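Long-range contacts in nicotinate-nucleotide diphosphorylase (Carboxylating) (Streptococcus pyogenes GA06023, PDB 5HUO), which probably catalyses the conversion of quinolinate and 5-phospho-alpha-D-ribose 1-diphosphate to nicotinate ribonucleotide, carbon dioxide and diphosphate, a step in NAD(+) biosynthesis: residues A[68-73]-A[115-120]; A[87-92]-A[130-135]. All coordinates share one frame; numbering follows the deposited sequence.

Contact 1: residues A[68-73]-A[115-120]; sequences KVSLFA and VLEIIG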
loop_
_atom_site.group_PDB
_atom_site.type_symbol
_atom_site.label_atom_id
_atom_site.label_comp_id
_atom_site.label_asym_id
_atom_site.label_seq_id
_atom_site.Cartn_x
_atom_site.Cartn_y
_atom_site.Cartn_z
ATOM N N LYS A 68 32.369 -6.959 -11.827
ATOM C CA LYS A 68 32.378 -5.559 -12.136
ATOM C C LYS A 68 31.819 -5.365 -13.524
ATOM O O LYS A 68 32.125 -6.116 -14.418
ATOM C CB LYS A 68 33.780 -4.968 -12.070
ATOM C CG LYS A 68 33.844 -3.495 -12.453
ATOM C CD LYS A 68 35.039 -2.721 -11.870
ATOM C CE LYS A 68 36.390 -3.029 -12.524
ATOM N NZ LYS A 68 36.303 -3.002 -14.017
ATOM N N VAL A 69 31.005 -4.318 -13.669
ATOM C CA VAL A 69 30.428 -3.913 -14.945
ATOM C C VAL A 69 30.546 -2.424 -15.068
ATOM O O VAL A 69 30.476 -1.717 -14.094
ATOM C CB VAL A 69 28.940 -4.151 -15.045
ATOM C CG1 VAL A 69 28.484 -3.988 -16.492
ATOM C CG2 VAL A 69 28.614 -5.534 -14.671
ATOM N N SER A 70 30.691 -1.962 -16.292
ATOM C CA SER A 70 30.884 -0.553 -16.585
ATOM C C SER A 70 29.668 0.082 -17.254
ATOM O O SER A 70 29.061 -0.489 -18.160
ATOM C CB SER A 70 32.123 -0.376 -17.456
ATOM O OG SER A 70 33.266 -0.720 -16.714
ATOM N N LEU A 71 29.360 1.275 -16.810
ATOM C CA LEU A 71 28.318 2.066 -17.398
ATOM C C LEU A 71 28.951 3.065 -18.367
ATOM O O LEU A 71 29.746 3.898 -17.959
ATOM C CB LEU A 71 27.549 2.826 -16.333
ATOM C CG LEU A 71 26.466 3.794 -16.857
ATOM C CD1 LEU A 71 25.321 3.091 -17.558
ATOM C CD2 LEU A 71 25.950 4.612 -15.692
ATOM N N PHE A 72 28.570 2.977 -19.632
ATOM C CA PHE A 72 29.103 3.820 -20.678
ATOM C C PHE A 72 28.025 4.720 -21.272
ATOM O O PHE A 72 26.912 4.280 -21.568
ATOM C CB PHE A 72 29.694 2.982 -21.820
ATOM C CG PHE A 72 30.972 2.303 -21.471
ATOM C CD1 PHE A 72 32.159 3.042 -21.421
ATOM C CD2 PHE A 72 31.015 0.928 -21.215
ATOM C CE1 PHE A 72 33.341 2.431 -21.043
ATOM C CE2 PHE A 72 32.200 0.328 -20.878
ATOM C CZ PHE A 72 33.355 1.077 -20.782
ATOM N N ALA A 73 28.381 5.967 -21.473
ATOM C CA ALA A 73 27.545 6.837 -22.247
ATOM C C ALA A 73 27.691 6.440 -23.694
ATOM O O ALA A 73 28.794 6.189 -24.153
ATOM C CB ALA A 73 27.961 8.289 -22.056
ATOM N N VAL A 115 31.109 6.403 -17.197
ATOM C CA VAL A 115 30.386 7.146 -16.180
ATOM C C VAL A 115 30.503 6.512 -14.783
ATOM O O VAL A 115 30.751 7.178 -13.808
ATOM C CB VAL A 115 28.914 7.243 -16.555
ATOM C CG1 VAL A 115 28.132 7.985 -15.470
ATOM C CG2 VAL A 115 28.761 7.955 -17.898
ATOM N N LEU A 116 30.359 5.205 -14.730
ATOM C CA LEU A 116 30.444 4.458 -13.484
ATOM C C LEU A 116 30.929 3.019 -13.699
ATOM O O LEU A 116 30.692 2.422 -14.737
ATOM C CB LEU A 116 29.063 4.367 -12.820
ATOM C CG LEU A 116 28.685 5.340 -11.747
ATOM C CD1 LEU A 116 27.534 4.727 -10.973
ATOM C CD2 LEU A 116 29.780 5.686 -10.766
ATOM N N GLU A 117 31.523 2.480 -12.638
ATOM C CA GLU A 117 31.737 1.075 -12.507
ATOM C C GLU A 117 30.882 0.599 -11.394
ATOM O O GLU A 117 30.787 1.211 -10.358
ATOM C CB GLU A 117 33.186 0.780 -12.244
ATOM C CG GLU A 117 34.028 0.827 -13.517
ATOM C CD GLU A 117 35.537 0.939 -13.260
ATOM O OE1 GLU A 117 35.966 1.460 -12.207
ATOM O OE2 GLU A 117 36.292 0.532 -14.183
ATOM N N ILE A 118 30.200 -0.491 -11.658
ATOM C CA ILE A 118 29.302 -1.110 -10.693
ATOM C C ILE A 118 29.857 -2.470 -10.213
ATOM O O ILE A 118 30.099 -3.359 -11.024
ATOM C CB ILE A 118 27.902 -1.352 -11.278
ATOM C CG1 ILE A 118 27.303 -0.085 -11.795
ATOM C CG2 ILE A 118 26.955 -1.915 -10.202
ATOM C CD1 ILE A 118 27.526 0.137 -13.269
ATOM N N ILE A 119 30.019 -2.621 -8.893
ATOM C CA ILE A 119 30.633 -3.827 -8.301
ATOM C C ILE A 119 29.706 -4.545 -7.344
ATOM O O ILE A 119 29.207 -3.975 -6.414
ATOM C CB ILE A 119 31.911 -3.530 -7.524
ATOM C CG1 ILE A 119 33.006 -3.082 -8.451
ATOM C CG2 ILE A 119 32.400 -4.761 -6.814
ATOM C CD1 ILE A 119 33.080 -1.571 -8.547
ATOM N N GLY A 120 29.510 -5.815 -7.614
ATOM C CA GLY A 120 28.665 -6.651 -6.790
ATOM C C GLY A 120 28.484 -8.037 -7.387
ATOM O O GLY A 120 29.103 -8.404 -8.384
#
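Lys68 and Glu117 slant across each other on one face of an antiparallel strand pair, and their meeting shows how a two-faced sheet sorts its residues. With CG anti to the backbone N (chi1 177°), the lysine starts out alongside Ile119, its CD 4.0 Å from Ile119 CG1; bends further along then bring NZ to 3.5 Å from Glu117 OE2, a long salt bridge. Ser70 stands on the same face, its OG 3.6 Å from CG of Glu117, so the aliphatic part of the glutamate passes beside the hydroxyl. The other face is apolar. Leu71 lies side by side with Val115, CD2 to CG1 4.0 Å, while its CB touches CB of Leu116 and CD1 of Ile118. Val69 joins this face, which packs on Leu125, Leu133 and Leu136 of helix 122-153. Between the faces, Val69 and Ile118 exchange backbone hydrogen bonds, the one from Ile118 N to Val69 O being short (2.7 Å) and nearly straight. Leu71 N binds Leu116 O at 2.7 Å, but Leu71 O takes its bond from Val115 N, 3.0 Å away and more bent (144°). Val115 and Leu116 thus both face one leucine: a classic beta bulge between the two central strands of a four-stranded antiparallel sheet that lies against helix 122-153 and takes its outer strand 304-311 from the C-terminal end of the chain.

Contact 2: residues A[87-92]-A[130-135]; sequences RVFTLF and RVALNF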
loop_
_atom_site.group_PDB
_atom_site.type_symbol
_atom_site.label_atom_id
_atom_site.label_comp_id
_atom_site.label_asym_id
_atom_site.label_seq_id
_atom_site.Cartn_x
_atom_site.Cartn_y
_atom_site.Cartn_z
ATOM N N ARG A 87 20.624 3.730 -7.043
ATOM C CA ARG A 87 19.694 3.310 -5.973
ATOM C C ARG A 87 18.936 2.052 -6.349
ATOM O O ARG A 87 18.623 1.241 -5.522
ATOM C CB ARG A 87 18.733 4.461 -5.628
ATOM C CG ARG A 87 17.836 4.158 -4.453
ATOM C CD ARG A 87 18.605 3.897 -3.185
ATOM N NE ARG A 87 17.724 3.706 -2.064
ATOM C CZ ARG A 87 18.012 3.005 -0.968
ATOM N NH1 ARG A 87 17.114 2.834 -0.023
ATOM N NH2 ARG A 87 19.167 2.456 -0.783
ATOM N N VAL A 88 18.706 1.874 -7.621
ATOM C CA VAL A 88 18.047 0.651 -8.098
ATOM C C VAL A 88 18.833 -0.579 -7.638
ATOM O O VAL A 88 18.247 -1.564 -7.167
ATOM C CB VAL A 88 17.909 0.614 -9.617
ATOM C CG1 VAL A 88 17.358 -0.717 -10.077
ATOM C CG2 VAL A 88 17.004 1.715 -10.106
ATOM N N PHE A 89 20.150 -0.523 -7.778
ATOM C CA PHE A 89 21.035 -1.667 -7.355
ATOM C C PHE A 89 21.041 -1.851 -5.850
ATOM O O PHE A 89 20.905 -2.913 -5.341
ATOM C CB PHE A 89 22.476 -1.473 -7.819
ATOM C CG PHE A 89 22.635 -1.449 -9.296
ATOM C CD1 PHE A 89 22.794 -2.608 -10.003
ATOM C CD2 PHE A 89 22.570 -0.244 -9.996
ATOM C CE1 PHE A 89 22.885 -2.590 -11.384
ATOM C CE2 PHE A 89 22.667 -0.207 -11.376
ATOM C CZ PHE A 89 22.843 -1.389 -12.063
ATOM N N THR A 90 21.143 -0.751 -5.169
ATOM C CA THR A 90 21.268 -0.709 -3.721
ATOM C C THR A 90 20.026 -1.169 -2.930
ATOM O O THR A 90 20.141 -1.721 -1.853
ATOM C CB THR A 90 21.650 0.712 -3.332
ATOM O OG1 THR A 90 22.997 0.891 -3.729
ATOM C CG2 THR A 90 21.621 0.903 -1.917
ATOM N N LEU A 91 18.843 -0.905 -3.452
ATOM C CA LEU A 91 17.609 -1.474 -2.895
ATOM C C LEU A 91 17.505 -2.997 -3.057
ATOM O O LEU A 91 16.921 -3.680 -2.224
ATOM C CB LEU A 91 16.419 -0.912 -3.608
ATOM C CG LEU A 91 16.071 0.526 -3.308
ATOM C CD1 LEU A 91 15.013 0.957 -4.315
ATOM C CD2 LEU A 91 15.544 0.670 -1.896
ATOM N N PHE A 92 18.112 -3.501 -4.120
ATOM C CA PHE A 92 18.072 -4.923 -4.470
ATOM C C PHE A 92 19.108 -5.785 -3.730
ATOM O O PHE A 92 18.820 -6.913 -3.332
ATOM C CB PHE A 92 18.299 -5.074 -5.969
ATOM C CG PHE A 92 17.959 -6.436 -6.521
ATOM C CD1 PHE A 92 16.662 -6.756 -6.896
ATOM C CD2 PHE A 92 18.949 -7.380 -6.694
ATOM C CE1 PHE A 92 16.347 -8.018 -7.406
ATOM C CE2 PHE A 92 18.653 -8.638 -7.206
ATOM C CZ PHE A 92 17.345 -8.966 -7.569
ATOM N N ARG A 130 18.410 -3.213 -16.475
ATOM C CA ARG A 130 17.438 -2.601 -17.427
ATOM C C ARG A 130 16.627 -1.531 -16.725
ATOM O O ARG A 130 16.415 -0.453 -17.258
ATOM C CB ARG A 130 16.571 -3.690 -18.034
ATOM C CG ARG A 130 15.440 -3.324 -18.959
ATOM C CD ARG A 130 15.699 -2.183 -19.897
ATOM N NE ARG A 130 16.957 -2.310 -20.588
ATOM C CZ ARG A 130 17.702 -1.287 -21.029
ATOM N NH1 ARG A 130 17.342 0.001 -20.869
ATOM N NH2 ARG A 130 18.858 -1.561 -21.610
ATOM N N VAL A 131 16.196 -1.818 -15.502
ATOM C CA VAL A 131 15.408 -0.829 -14.742
ATOM C C VAL A 131 16.245 0.396 -14.430
ATOM O O VAL A 131 15.813 1.518 -14.591
ATOM C CB VAL A 131 14.843 -1.428 -13.429
ATOM C CG1 VAL A 131 14.310 -0.343 -12.525
ATOM C CG2 VAL A 131 13.737 -2.414 -13.760
ATOM N N ALA A 132 17.455 0.135 -13.991
ATOM C CA ALA A 132 18.384 1.206 -13.685
ATOM C C ALA A 132 18.607 2.076 -14.918
ATOM O O ALA A 132 18.446 3.298 -14.852
ATOM C CB ALA A 132 19.675 0.692 -13.172
ATOM N N LEU A 133 18.903 1.441 -16.048
ATOM C CA LEU A 133 19.119 2.189 -17.303
ATOM C C LEU A 133 17.896 2.938 -17.780
ATOM O O LEU A 133 17.972 4.048 -18.246
ATOM C CB LEU A 133 19.589 1.246 -18.408
ATOM C CG LEU A 133 21.043 0.752 -18.320
ATOM C CD1 LEU A 133 21.267 -0.325 -19.345
ATOM C CD2 LEU A 133 22.059 1.871 -18.513
ATOM N N ASN A 134 16.759 2.307 -17.668
ATOM C CA ASN A 134 15.505 2.946 -18.040
ATOM C C ASN A 134 15.325 4.271 -17.314
ATOM O O ASN A 134 14.955 5.271 -17.927
ATOM C CB ASN A 134 14.316 2.027 -17.775
ATOM C CG ASN A 134 14.177 0.918 -18.821
ATOM O OD1 ASN A 134 14.886 0.898 -19.806
ATOM N ND2 ASN A 134 13.253 0.004 -18.611
ATOM N N PHE A 135 15.638 4.316 -16.020
ATOM C CA PHE A 135 15.578 5.597 -15.303
ATOM C C PHE A 135 16.607 6.548 -15.877
ATOM O O PHE A 135 16.284 7.616 -16.306
ATOM C CB PHE A 135 15.768 5.438 -13.806
ATOM C CG PHE A 135 14.506 5.063 -13.072
ATOM C CD1 PHE A 135 13.577 5.994 -12.765
ATOM C CD2 PHE A 135 14.249 3.712 -12.716
ATOM C CE1 PHE A 135 12.405 5.638 -12.145
ATOM C CE2 PHE A 135 13.082 3.361 -12.070
ATOM C CZ PHE A 135 12.157 4.336 -11.783
#
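Val88 presses its branched end onto the opposite helix at Ala132, where the small side chain lets it reach the backbone; the axes of the two segments pass 9.4 Å apart and run roughly antiparallel (149°). CG2 of Val88 sits 3.9 Å from Ala132 CA, and Val88 CB is 4.0 Å from Ala132 CB. The other methyl, CG1, placed anti to the backbone N (chi1 174°), meets Val131 CG1 at 3.9 Å, the two valines slanting past one another. On the other flank of Val88, the Phe89 ring reaches across although its CB sets off to the side: CE2 lies 3.6 Å from Ala132 CB, which approaches the ring obliquely. That methyl thus touches both Val88 and the ring, which meet it from different directions. The packing thins toward Phe135, whose CD2 is 4.3 Å from Val88 CG2; Leu42 of helix 35-49 touches both of these residues. Polar groups keep to the outer sides of the helices. Arg87 turns away to a salt bridge with Asp39, whereas Arg130 NH1 reaches one turn along its own helix to Asn134 OD1, 2.8 Å away, with the oxygen in the guanidinium plane. Between 87-92 and 130-135 the contacts are apolar, consistent with close fit and burial from water holding them together, whereas a directional bond from Asn134 ND2 runs to Arg164 O of the second subunit.

In the fold
Contacts 1 and 2 are neighbouring layers, an antiparallel sheet and the helices packed on it, their centres 12 Å apart. They join directly in two places: Leu71 CD1 of contact 1 packs 3.6 Å from Leu133 CD2 of contact 2, and Ile118 CG2 lies 4.2 Å from Phe89 CD1. Strand and helix alternate along the chain (68-73, 87-92, 115-120, 130-135) while forming separate layers in space. Beyond the helices, Arg130, Asn134 and Phe135 of contact 2 meet a second subunit, whereas no other chain of the hexamer touches contact 1. In this family the active site is built where two subunits meet, so contact 2 probably lies nearer to it.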